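Local structure of KLLA0E08119p (Kluyveromyces lactis, 3VA7) at residues 930-935 with 978-983; 248-253 with 286-291; 595-600 with 635-640. The protein probably carboxylates urea to urea-1-carboxylate with bicarbonate, ATP and biotin, as the urea carboxylase part of a longer urea-degrading enzyme. All blocks are in the same frame, centred on the assembly; numbering follows the deposited sequence.

Interaction 1. Residues 930-935 with 978-983; sequences LPMAFE and MLYSAK
Tyr980 reaches across to the strand and donates its phenol OH to Met932 O at 2.6 Å. The hydroxyl comes in above the carbonyl plane, tilted 41° out of it, while Met932 O lies at the edge of the tyrosine ring. With CG anti to its own carbonyl carbon (chi1 -67°), Tyr980, the first residue past the helix, brings the far end of its ring, the OH, to the strand. Around this bond the packing is close. The bent methionine chain crosses the tyrosine at about a right angle, bringing Met932 CE to 3.6 Å from Tyr980 CZ, and its SD sits obliquely to the ring in a Met-aromatic contact. A second apolar touch lies alongside, where Leu979 CD1 meets the edge of the Phe934 ring, 3.8 Å from CE1. Met932 and Leu979 are buried, whereas on the outer side Phe934 and Tyr980 are partly exposed and Ser981 and Lys983 come out to solvent. The contact thus seats the C-terminal end of helix 972-979 against strand 922-934 in the carboxyltransferase region: helix 960-967 also covers Phe934, and strand 1075-1081, paired to Met932, presents Pro1080 to the tyrosine and Phe1078 to the methionine.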
ATOM      1  N   LEU A 930      14.058 -15.636 -11.984  1.00 26.72           N
ATOM      2  CA  LEU A 930      13.597 -15.290 -10.655  1.00 27.18           C
ATOM      3  C   LEU A 930      13.960 -16.356  -9.612  1.00 27.53           C
ATOM      4  O   LEU A 930      13.713 -17.560  -9.842  1.00 29.13           O
ATOM      5  CB  LEU A 930      12.065 -15.108 -10.709  1.00 28.10           C
ATOM      6  CG  LEU A 930      11.463 -13.961 -11.559  1.00 28.00           C
ATOM      7  CD1 LEU A 930       9.999 -13.877 -11.328  1.00 25.13           C
ATOM      8  CD2 LEU A 930      12.110 -12.620 -11.184  1.00 25.61           C
ATOM      9  N   PRO A 931      14.507 -15.936  -8.452  1.00 26.64           N
ATOM     10  CA  PRO A 931      14.905 -16.894  -7.428  1.00 26.52           C
ATOM     11  C   PRO A 931      13.694 -17.551  -6.813  1.00 26.48           C
ATOM     12  O   PRO A 931      12.731 -16.871  -6.504  1.00 26.71           O
ATOM     13  CB  PRO A 931      15.568 -16.019  -6.360  1.00 25.33           C
ATOM     14  CG  PRO A 931      14.989 -14.680  -6.577  1.00 25.45           C
ATOM     15  CD  PRO A 931      14.677 -14.546  -7.994  1.00 26.59           C
ATOM     16  N   MET A 932      13.741 -18.855  -6.582  1.00 26.87           N
ATOM     17  CA  MET A 932      12.622 -19.507  -5.878  1.00 26.74           C
ATOM     18  C   MET A 932      13.113 -20.540  -4.845  1.00 26.08           C
ATOM     19  O   MET A 932      13.943 -21.448  -5.132  1.00 26.68           O
ATOM     20  CB  MET A 932      11.658 -20.119  -6.902  1.00 26.67           C
ATOM     21  CG  MET A 932      10.447 -20.784  -6.307  1.00 32.27           C
ATOM     22  SD  MET A 932      10.104 -22.370  -7.155  1.00 42.94           S
ATOM     23  CE  MET A 932      10.992 -23.410  -6.069  1.00 41.09           C
ATOM     24  N   ALA A 933      12.611 -20.385  -3.635  1.00 25.32           N
ATOM     25  CA  ALA A 933      12.707 -21.432  -2.617  1.00 25.13           C
ATOM     26  C   ALA A 933      11.670 -22.580  -2.789  1.00 24.87           C
ATOM     27  O   ALA A 933      10.457 -22.376  -2.700  1.00 25.68           O
ATOM     28  CB  ALA A 933      12.642 -20.826  -1.254  1.00 24.26           C
ATOM     29  N   PHE A 934      12.152 -23.788  -3.070  1.00 25.09           N
ATOM     30  CA  PHE A 934      11.289 -24.984  -3.047  1.00 24.99           C
ATOM     31  C   PHE A 934      10.649 -25.347  -1.680  1.00 25.32           C
ATOM     32  O   PHE A 934      11.332 -25.653  -0.707  1.00 24.92           O
ATOM     33  CB  PHE A 934      12.045 -26.160  -3.640  1.00 25.12           C
ATOM     34  CG  PHE A 934      11.158 -27.302  -4.035  1.00 27.28           C
ATOM     35  CD1 PHE A 934      10.257 -27.170  -5.113  1.00 27.04           C
ATOM     36  CD2 PHE A 934      11.182 -28.500  -3.320  1.00 26.40           C
ATOM     37  CE1 PHE A 934       9.405 -28.228  -5.501  1.00 25.56           C
ATOM     38  CE2 PHE A 934      10.331 -29.559  -3.696  1.00 26.12           C
ATOM     39  CZ  PHE A 934       9.437 -29.417  -4.780  1.00 25.38           C
ATOM     40  N   GLU A 935       9.323 -25.283  -1.598  1.00 26.51           N
ATOM     41  CA  GLU A 935       8.590 -25.811  -0.425  1.00 27.02           C
ATOM     42  C   GLU A 935       9.120 -25.253   0.870  1.00 26.36           C
ATOM     43  O   GLU A 935       9.423 -26.010   1.774  1.00 27.62           O
ATOM     44  CB  GLU A 935       8.625 -27.350  -0.347  1.00 25.70           C
ATOM     45  CG  GLU A 935       7.573 -27.955  -1.152  1.00 28.89           C
ATOM     46  CD  GLU A 935       7.350 -29.430  -0.913  1.00 30.42           C
ATOM     47  OE1 GLU A 935       6.196 -29.842  -0.931  1.00 31.04           O
ATOM     48  OE2 GLU A 935       8.305 -30.198  -0.743  1.00 34.76           O
ATOM     49  N   MET A 978      11.418 -29.756 -12.830  1.00 35.01           N
ATOM     50  CA  MET A 978      10.802 -29.025 -13.907  1.00 34.55           C
ATOM     51  C   MET A 978      10.627 -27.579 -13.534  1.00 34.30           C
ATOM     52  O   MET A 978      10.903 -26.711 -14.366  1.00 34.96           O
ATOM     53  CB  MET A 978       9.559 -29.660 -14.490  1.00 34.52           C
ATOM     54  CG  MET A 978       8.336 -29.298 -13.858  1.00 36.96           C
ATOM     55  SD  MET A 978       7.618 -27.710 -14.335  1.00 38.30           S
ATOM     56  CE  MET A 978       6.045 -27.998 -13.542  1.00 32.78           C
ATOM     57  N   LEU A 979      10.286 -27.295 -12.284  1.00 32.46           N
ATOM     58  CA  LEU A 979      10.209 -25.911 -11.887  1.00 31.83           C
ATOM     59  C   LEU A 979      11.491 -25.130 -12.149  1.00 32.73           C
ATOM     60  O   LEU A 979      11.458 -23.903 -12.412  1.00 33.07           O
ATOM     61  CB  LEU A 979       9.821 -25.808 -10.437  1.00 31.95           C
ATOM     62  CG  LEU A 979       8.403 -26.321 -10.208  1.00 30.98           C
ATOM     63  CD1 LEU A 979       8.297 -26.736  -8.793  1.00 30.83           C
ATOM     64  CD2 LEU A 979       7.434 -25.179 -10.541  1.00 32.42           C
ATOM     65  N   TYR A 980      12.625 -25.823 -12.121  1.00 32.48           N
ATOM     66  CA  TYR A 980      13.905 -25.140 -12.339  1.00 32.26           C
ATOM     67  C   TYR A 980      14.448 -25.353 -13.755  1.00 31.63           C
ATOM     68  O   TYR A 980      15.572 -24.973 -14.046  1.00 31.36           O
ATOM     69  CB  TYR A 980      14.953 -25.606 -11.310  1.00 32.41           C
ATOM     70  CG  TYR A 980      14.663 -25.203  -9.891  1.00 33.42           C
ATOM     71  CD1 TYR A 980      14.562 -23.865  -9.554  1.00 31.70           C
ATOM     72  CD2 TYR A 980      14.505 -26.152  -8.889  1.00 30.42           C
ATOM     73  CE1 TYR A 980      14.342 -23.474  -8.272  1.00 33.85           C
ATOM     74  CE2 TYR A 980      14.283 -25.761  -7.589  1.00 31.13           C
ATOM     75  CZ  TYR A 980      14.204 -24.402  -7.268  1.00 33.86           C
ATOM     76  OH  TYR A 980      13.960 -23.926  -5.958  1.00 31.66           O
ATOM     77  N   SER A 981      13.689 -25.993 -14.631  1.00 31.08           N
ATOM     78  CA  SER A 981      14.153 -26.023 -16.039  1.00 31.38           C
ATOM     79  C   SER A 981      13.122 -25.544 -17.087  1.00 30.30           C
ATOM     80  O   SER A 981      13.450 -25.370 -18.232  1.00 30.38           O
ATOM     81  CB  SER A 981      14.750 -27.404 -16.408  1.00 30.59           C
ATOM     82  OG  SER A 981      13.851 -28.413 -16.090  1.00 30.89           O
ATOM     83  N   ALA A 982      11.883 -25.350 -16.664  1.00 30.16           N
ATOM     84  CA  ALA A 982      10.802 -24.983 -17.559  1.00 30.17           C
ATOM     85  C   ALA A 982      10.950 -23.504 -17.979  1.00 29.67           C
ATOM     86  O   ALA A 982      11.623 -22.708 -17.313  1.00 28.38           O
ATOM     87  CB  ALA A 982       9.440 -25.253 -16.903  1.00 29.53           C
ATOM     88  N   LYS A 983      10.403 -23.188 -19.146  1.00 30.05           N
ATOM     89  CA  LYS A 983      10.352 -21.813 -19.609  1.00 30.17           C
ATOM     90  C   LYS A 983       8.872 -21.444 -19.645  1.00 30.05           C
ATOM     91  O   LYS A 983       8.092 -21.972 -20.468  1.00 29.72           O
ATOM     92  CB  LYS A 983      11.034 -21.698 -20.938  1.00 30.66           C
ATOM     93  CG  LYS A 983      12.506 -21.366 -20.871  1.00 31.14           C
ATOM     94  CD  LYS A 983      13.052 -21.486 -22.278  1.00 34.82           C
ATOM     95  CE  LYS A 983      14.544 -21.677 -22.314  1.00 39.08           C
ATOM     96  NZ  LYS A 983      14.872 -22.210 -23.666  1.00 43.70           N
TER

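Interaction 2. Residues 248-253 with 286-291; sequences KAIAIG and ASERLG
Glu288 turns toward Ala251 through its first torsion, chi1 -50°, which sets CG beside its backbone N and anti to the carbonyl carbon; from CG onward the chain is extended, so the carboxylate is carried off the helix and alongside the strand. There OE1 accepts the backbone N-H of Ala251, 2.7 Å from Ala251 N to Glu288 OE1. The bond is moderately bent, 145° at the hydrogen, and the N-H meets the anti side of OE1, 19° out of the carboxylate plane. The same oxygen passes over the strand backbone, 3.4 Å from Ile250 CA, and the aliphatic part of the glutamate rests on the alanine, with Glu288 CG 4.0 Å from Ala251 CB.

Two residues back along the strand, Ala249 puts its methyl onto the helix backbone: Ala249 CB is 3.5 Å from Glu288 O and 3.8 Å from Gly291 C. Gly291 lets the two backbones come this near, since a side chain there would point toward that methyl and crowd it. Strand 249-261 and helix 277-293 belong to the ATP-grasp region of the biotin carboxylase part. Ile250, Ile252 and Gly253 bond through the backbone to strand 235-244, while Ala251 N is taken up by Glu288 of the helix. The chemistry is therefore a charged side chain satisfying a main-chain donor: the bond uses no side-chain group of Ala251, and the amide dipole would probably ease the burden of the negative charge on OE1.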
ATOM      1  N   LYS A 248      42.471  32.718  14.990  1.00 31.42           N
ATOM      2  CA  LYS A 248      41.577  33.508  14.108  1.00 32.28           C
ATOM      3  C   LYS A 248      40.152  32.990  14.150  1.00 32.37           C
ATOM      4  O   LYS A 248      39.919  31.767  14.168  1.00 31.46           O
ATOM      5  CB  LYS A 248      42.088  33.573  12.670  1.00 32.45           C
ATOM      6  CG  LYS A 248      42.809  34.896  12.332  1.00 35.38           C
ATOM      7  CD  LYS A 248      44.186  34.477  11.772  1.00 41.63           C
ATOM      8  CE  LYS A 248      44.824  35.446  10.770  1.00 40.69           C
ATOM      9  NZ  LYS A 248      45.557  34.644   9.713  1.00 39.56           N
ATOM     10  N   ALA A 249      39.198  33.925  14.191  1.00 33.03           N
ATOM     11  CA  ALA A 249      37.785  33.549  14.244  1.00 34.24           C
ATOM     12  C   ALA A 249      36.989  34.548  13.430  1.00 35.13           C
ATOM     13  O   ALA A 249      37.379  35.700  13.344  1.00 35.94           O
ATOM     14  CB  ALA A 249      37.277  33.464  15.719  1.00 32.87           C
ATOM     15  N   ILE A 250      35.878  34.123  12.831  1.00 36.24           N
ATOM     16  CA  ILE A 250      35.084  35.030  11.971  1.00 36.81           C
ATOM     17  C   ILE A 250      33.581  34.805  12.149  1.00 36.87           C
ATOM     18  O   ILE A 250      33.140  33.651  12.314  1.00 37.66           O
ATOM     19  CB  ILE A 250      35.542  34.932  10.512  1.00 37.08           C
ATOM     20  CG1 ILE A 250      34.667  35.760   9.593  1.00 38.09           C
ATOM     21  CG2 ILE A 250      35.548  33.468  10.044  1.00 38.13           C
ATOM     22  CD1 ILE A 250      35.392  36.085   8.290  1.00 38.13           C
ATOM     23  N   ALA A 251      32.794  35.887  12.229  1.00 36.60           N
ATOM     24  CA  ALA A 251      31.349  35.728  12.459  1.00 36.22           C
ATOM     25  C   ALA A 251      30.693  35.768  11.089  1.00 37.22           C
ATOM     26  O   ALA A 251      30.902  36.713  10.282  1.00 38.17           O
ATOM     27  CB  ALA A 251      30.804  36.761  13.373  1.00 35.38           C
ATOM     28  N   ILE A 252      29.951  34.713  10.786  1.00 36.92           N
ATOM     29  CA  ILE A 252      29.487  34.526   9.427  1.00 36.67           C
ATOM     30  C   ILE A 252      28.093  35.137   9.280  1.00 36.40           C
ATOM     31  O   ILE A 252      27.770  35.643   8.206  1.00 36.53           O
ATOM     32  CB  ILE A 252      29.634  33.027   9.005  1.00 37.59           C
ATOM     33  CG1 ILE A 252      31.140  32.680   9.019  1.00 38.70           C
ATOM     34  CG2 ILE A 252      28.982  32.733   7.671  1.00 35.19           C
ATOM     35  CD1 ILE A 252      31.639  31.696   7.952  1.00 43.08           C
ATOM     36  N   GLY A 253      27.333  35.186  10.382  1.00 35.49           N
ATOM     37  CA  GLY A 253      26.012  35.782  10.414  1.00 35.13           C
ATOM     38  C   GLY A 253      25.234  35.321  11.640  1.00 36.37           C
ATOM     39  O   GLY A 253      25.737  34.524  12.466  1.00 35.66           O
ATOM     40  N   ALA A 286      31.716  39.771  19.725  1.00 48.01           N
ATOM     41  CA  ALA A 286      31.830  39.006  20.984  1.00 46.78           C
ATOM     42  C   ALA A 286      32.086  37.539  20.674  1.00 46.10           C
ATOM     43  O   ALA A 286      32.914  36.863  21.320  1.00 46.83           O
ATOM     44  CB  ALA A 286      30.583  39.161  21.836  1.00 46.30           C
ATOM     45  N   SER A 287      31.390  37.065  19.646  1.00 44.47           N
ATOM     46  CA  SER A 287      31.547  35.706  19.152  1.00 42.60           C
ATOM     47  C   SER A 287      32.964  35.465  18.620  1.00 41.13           C
ATOM     48  O   SER A 287      33.551  34.429  18.840  1.00 41.06           O
ATOM     49  CB  SER A 287      30.480  35.408  18.072  1.00 42.23           C
ATOM     50  OG  SER A 287      29.188  35.348  18.630  1.00 40.99           O
ATOM     51  N   GLU A 288      33.527  36.436  17.935  1.00 40.08           N
ATOM     52  CA  GLU A 288      34.884  36.271  17.432  1.00 39.32           C
ATOM     53  C   GLU A 288      35.900  36.262  18.579  1.00 38.94           C
ATOM     54  O   GLU A 288      36.937  35.599  18.475  1.00 39.05           O
ATOM     55  CB  GLU A 288      35.224  37.345  16.387  1.00 38.92           C
ATOM     56  CG  GLU A 288      34.193  37.500  15.274  1.00 38.06           C
ATOM     57  CD  GLU A 288      34.688  38.314  14.100  1.00 39.02           C
ATOM     58  OE1 GLU A 288      34.137  38.140  12.982  1.00 36.75           O
ATOM     59  OE2 GLU A 288      35.627  39.131  14.282  1.00 40.84           O
ATOM     60  N   ARG A 289      35.601  36.965  19.679  1.00 38.23           N
ATOM     61  CA  ARG A 289      36.552  37.001  20.806  1.00 37.78           C
ATOM     62  C   ARG A 289      36.545  35.667  21.477  1.00 36.80           C
ATOM     63  O   ARG A 289      37.585  35.113  21.813  1.00 36.28           O
ATOM     64  CB  ARG A 289      36.240  38.104  21.820  1.00 38.08           C
ATOM     65  CG  ARG A 289      36.511  39.508  21.295  1.00 37.16           C
ATOM     66  CD  ARG A 289      36.404  40.498  22.415  1.00 41.04           C
ATOM     67  NE  ARG A 289      35.066  40.611  23.025  1.00 40.51           N
ATOM     68  CZ  ARG A 289      34.137  41.485  22.639  1.00 37.17           C
ATOM     69  NH1 ARG A 289      34.365  42.298  21.608  1.00 36.42           N
ATOM     70  NH2 ARG A 289      32.964  41.507  23.253  1.00 35.83           N
ATOM     71  N   LEU A 290      35.347  35.136  21.610  1.00 36.74           N
ATOM     72  CA  LEU A 290      35.167  33.848  22.237  1.00 36.53           C
ATOM     73  C   LEU A 290      35.856  32.802  21.417  1.00 36.78           C
ATOM     74  O   LEU A 290      36.543  31.934  21.967  1.00 38.46           O
ATOM     75  CB  LEU A 290      33.702  33.535  22.330  1.00 36.17           C
ATOM     76  CG  LEU A 290      33.362  32.471  23.356  1.00 37.32           C
ATOM     77  CD1 LEU A 290      31.873  32.612  23.700  1.00 34.16           C
ATOM     78  CD2 LEU A 290      33.669  31.083  22.786  1.00 38.86           C
ATOM     79  N   GLY A 291      35.694  32.876  20.099  1.00 35.84           N
ATOM     80  CA  GLY A 291      36.276  31.880  19.249  1.00 35.48           C
ATOM     81  C   GLY A 291      37.787  31.989  19.184  1.00 35.69           C
ATOM     82  O   GLY A 291      38.481  30.958  19.130  1.00 35.88           O
TER

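Interaction 3. Residues 595-600 with 635-640; sequences GIDVPE and SVSSLP
Ser637 and Asp597 meet through their side chains at an ST turn: Ser637 OG accepts the backbone N-H of Leu639, 3.0 Å from Leu639 N, while donating its own proton to Asp597 OD1 at 3.2 Å. One hydroxyl thus both closes the turn in its own segment and ties it to 595-600, within the carboxyltransferase region. The aspartate is brought there by a first torsion that sets CG opposite the backbone N (chi1 -159°). Its carboxylate does not receive the serine within its plane; the hydroxyl approaches from above, 48° out of it. Leu639 crosses the aspartate obliquely, placing its CG 3.5 Å from Asp597 OD1, so the carboxylate oxygen has a polar neighbour in the serine and an apolar one in the leucine. Without the hydroxyl, as with an alanine here, Asp597 OD1 would probably lose this donor and the N-H of Leu639 its acceptor, setting the turn free to open. Both segments are loops, yet each is tied to its surroundings: Ile596 bonds to Pro528 and Asp597 to Phe628 through the backbone, and Arg605 binds Val598 O and also touches Leu639. Beside the carboxylate, one branch of the leucine lies against the backbone of the facing loop, where Leu639 CD1 is 4.0 Å from Gly595 C and 3.4 Å from Ile596 O.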
ATOM      1  N   GLY A 595     -15.429  15.881   0.738  1.00 39.45           N
ATOM      2  CA  GLY A 595     -14.728  14.622   0.582  1.00 40.69           C
ATOM      3  C   GLY A 595     -13.551  14.517   1.518  1.00 41.58           C
ATOM      4  O   GLY A 595     -13.236  15.483   2.193  1.00 42.62           O
ATOM      5  N   ILE A 596     -12.904  13.349   1.573  1.00 41.69           N
ATOM      6  CA  ILE A 596     -11.754  13.143   2.468  1.00 41.47           C
ATOM      7  C   ILE A 596     -10.439  13.254   1.685  1.00 42.08           C
ATOM      8  O   ILE A 596     -10.369  12.804   0.538  1.00 41.85           O
ATOM      9  CB  ILE A 596     -11.813  11.763   3.142  1.00 41.13           C
ATOM     10  CG1 ILE A 596     -13.071  11.612   3.982  1.00 38.97           C
ATOM     11  CG2 ILE A 596     -10.572  11.510   3.965  1.00 40.37           C
ATOM     12  CD1 ILE A 596     -13.654  10.220   3.881  1.00 37.09           C
ATOM     13  N   ASP A 597      -9.402  13.837   2.308  1.00 42.55           N
ATOM     14  CA  ASP A 597      -8.166  14.205   1.583  1.00 43.09           C
ATOM     15  C   ASP A 597      -7.032  13.228   1.724  1.00 41.62           C
ATOM     16  O   ASP A 597      -6.254  13.237   2.701  1.00 40.73           O
ATOM     17  CB  ASP A 597      -7.663  15.621   1.920  1.00 44.77           C
ATOM     18  CG  ASP A 597      -6.720  16.184   0.828  1.00 50.03           C
ATOM     19  OD1 ASP A 597      -7.167  16.417  -0.341  1.00 53.94           O
ATOM     20  OD2 ASP A 597      -5.526  16.384   1.152  1.00 54.59           O
ATOM     21  N   VAL A 598      -6.911  12.423   0.679  1.00 40.60           N
ATOM     22  CA  VAL A 598      -6.017  11.295   0.685  1.00 39.00           C
ATOM     23  C   VAL A 598      -5.438  11.206  -0.722  1.00 37.81           C
ATOM     24  O   VAL A 598      -6.104  11.519  -1.676  1.00 37.37           O
ATOM     25  CB  VAL A 598      -6.845  10.057   1.177  1.00 39.28           C
ATOM     26  CG1 VAL A 598      -7.421   9.225   0.037  1.00 38.08           C
ATOM     27  CG2 VAL A 598      -6.089   9.273   2.203  1.00 38.67           C
ATOM     28  N   PRO A 599      -4.166  10.836  -0.857  1.00 37.59           N
ATOM     29  CA  PRO A 599      -3.600  10.814  -2.238  1.00 36.24           C
ATOM     30  C   PRO A 599      -4.210   9.727  -3.147  1.00 35.19           C
ATOM     31  O   PRO A 599      -4.618   8.676  -2.646  1.00 34.39           O
ATOM     32  CB  PRO A 599      -2.102  10.576  -2.003  1.00 35.88           C
ATOM     33  CG  PRO A 599      -2.019   9.923  -0.582  1.00 37.57           C
ATOM     34  CD  PRO A 599      -3.175  10.503   0.196  1.00 37.74           C
ATOM     35  N   GLU A 600      -4.295   9.992  -4.454  1.00 33.90           N
ATOM     36  CA  GLU A 600      -4.684   8.963  -5.394  1.00 34.63           C
ATOM     37  C   GLU A 600      -3.568   7.932  -5.589  1.00 34.86           C
ATOM     38  O   GLU A 600      -2.374   8.239  -5.432  1.00 34.51           O
ATOM     39  CB  GLU A 600      -4.978   9.540  -6.774  1.00 35.06           C
ATOM     40  CG  GLU A 600      -6.009  10.677  -6.834  1.00 40.09           C
ATOM     41  CD  GLU A 600      -6.280  11.111  -8.274  1.00 45.06           C
ATOM     42  OE1 GLU A 600      -5.373  11.692  -8.898  1.00 49.06           O
ATOM     43  OE2 GLU A 600      -7.386  10.860  -8.802  1.00 45.89           O
ATOM     44  N   SER A 635      -7.809  25.420   2.803  1.00 77.53           N
ATOM     45  CA  SER A 635      -7.177  24.323   2.017  1.00 75.12           C
ATOM     46  C   SER A 635      -6.471  24.668   0.703  1.00 72.81           C
ATOM     47  O   SER A 635      -6.888  25.524  -0.107  1.00 72.79           O
ATOM     48  CB  SER A 635      -8.132  23.117   1.793  1.00 75.49           C
ATOM     49  OG  SER A 635      -8.282  22.322   2.971  1.00 75.58           O
ATOM     50  N   VAL A 636      -5.373  23.951   0.544  1.00 69.83           N
ATOM     51  CA  VAL A 636      -4.725  23.710  -0.713  1.00 66.90           C
ATOM     52  C   VAL A 636      -4.963  22.203  -0.980  1.00 64.49           C
ATOM     53  O   VAL A 636      -4.325  21.335  -0.392  1.00 63.93           O
ATOM     54  CB  VAL A 636      -3.226  24.096  -0.612  1.00 67.53           C
ATOM     55  CG1 VAL A 636      -2.450  23.174   0.413  1.00 67.45           C
ATOM     56  CG2 VAL A 636      -2.570  24.142  -1.979  1.00 66.58           C
ATOM     57  N   SER A 637      -5.934  21.906  -1.837  1.00 61.79           N
ATOM     58  CA  SER A 637      -6.330  20.526  -2.113  1.00 59.04           C
ATOM     59  C   SER A 637      -6.721  20.343  -3.588  1.00 57.07           C
ATOM     60  O   SER A 637      -7.193  21.280  -4.235  1.00 57.25           O
ATOM     61  CB  SER A 637      -7.504  20.150  -1.186  1.00 59.38           C
ATOM     62  OG  SER A 637      -8.275  19.058  -1.658  1.00 58.51           O
ATOM     63  N   SER A 638      -6.543  19.136  -4.108  1.00 54.16           N
ATOM     64  CA  SER A 638      -6.961  18.820  -5.468  1.00 51.09           C
ATOM     65  C   SER A 638      -8.308  18.041  -5.528  1.00 49.72           C
ATOM     66  O   SER A 638      -8.770  17.627  -6.624  1.00 48.79           O
ATOM     67  CB  SER A 638      -5.846  18.048  -6.181  1.00 51.24           C
ATOM     68  OG  SER A 638      -5.864  16.666  -5.835  1.00 49.61           O
ATOM     69  N   LEU A 639      -8.929  17.838  -4.362  1.00 47.08           N
ATOM     70  CA  LEU A 639     -10.278  17.270  -4.297  1.00 45.35           C
ATOM     71  C   LEU A 639     -11.340  18.107  -5.025  1.00 44.85           C
ATOM     72  O   LEU A 639     -11.311  19.348  -4.961  1.00 43.71           O
ATOM     73  CB  LEU A 639     -10.701  17.108  -2.856  1.00 44.73           C
ATOM     74  CG  LEU A 639     -10.101  15.926  -2.165  1.00 43.38           C
ATOM     75  CD1 LEU A 639     -10.634  15.918  -0.805  1.00 41.27           C
ATOM     76  CD2 LEU A 639     -10.505  14.679  -2.905  1.00 42.48           C
ATOM     77  N   PRO A 640     -12.290  17.432  -5.722  1.00 44.60           N
ATOM     78  CA  PRO A 640     -13.326  18.186  -6.425  1.00 44.55           C
ATOM     79  C   PRO A 640     -14.348  18.803  -5.443  1.00 44.23           C
ATOM     80  O   PRO A 640     -14.973  18.100  -4.656  1.00 43.94           O
ATOM     81  CB  PRO A 640     -13.951  17.142  -7.326  1.00 44.45           C
ATOM     82  CG  PRO A 640     -13.792  15.905  -6.595  1.00 44.44           C
ATOM     83  CD  PRO A 640     -12.531  15.989  -5.809  1.00 44.21           C
TER

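In the fold
Along the chain the three contacts follow one another without interleaving: interaction 2 comes first, then interaction 3, then interaction 1. Each falls in a different part of the enzyme: interaction 2 in the ATP-grasp region of the biotin carboxylase, interaction 3 in carboxyltransferase subdomains A and B, interaction 1 in subdomains C and D. None touches another. Centres of interactions 1 and 2 lie about 68 Å apart, those of 2 and 3 about 49 Å, and those of 1 and 3 about 45 Å. The Leu979 side chain of interaction 1 is about 13 Å from the bound urea. Each contact is thus local to its own part of the chain, and the distances reflect how extended this biotin-dependent enzyme is.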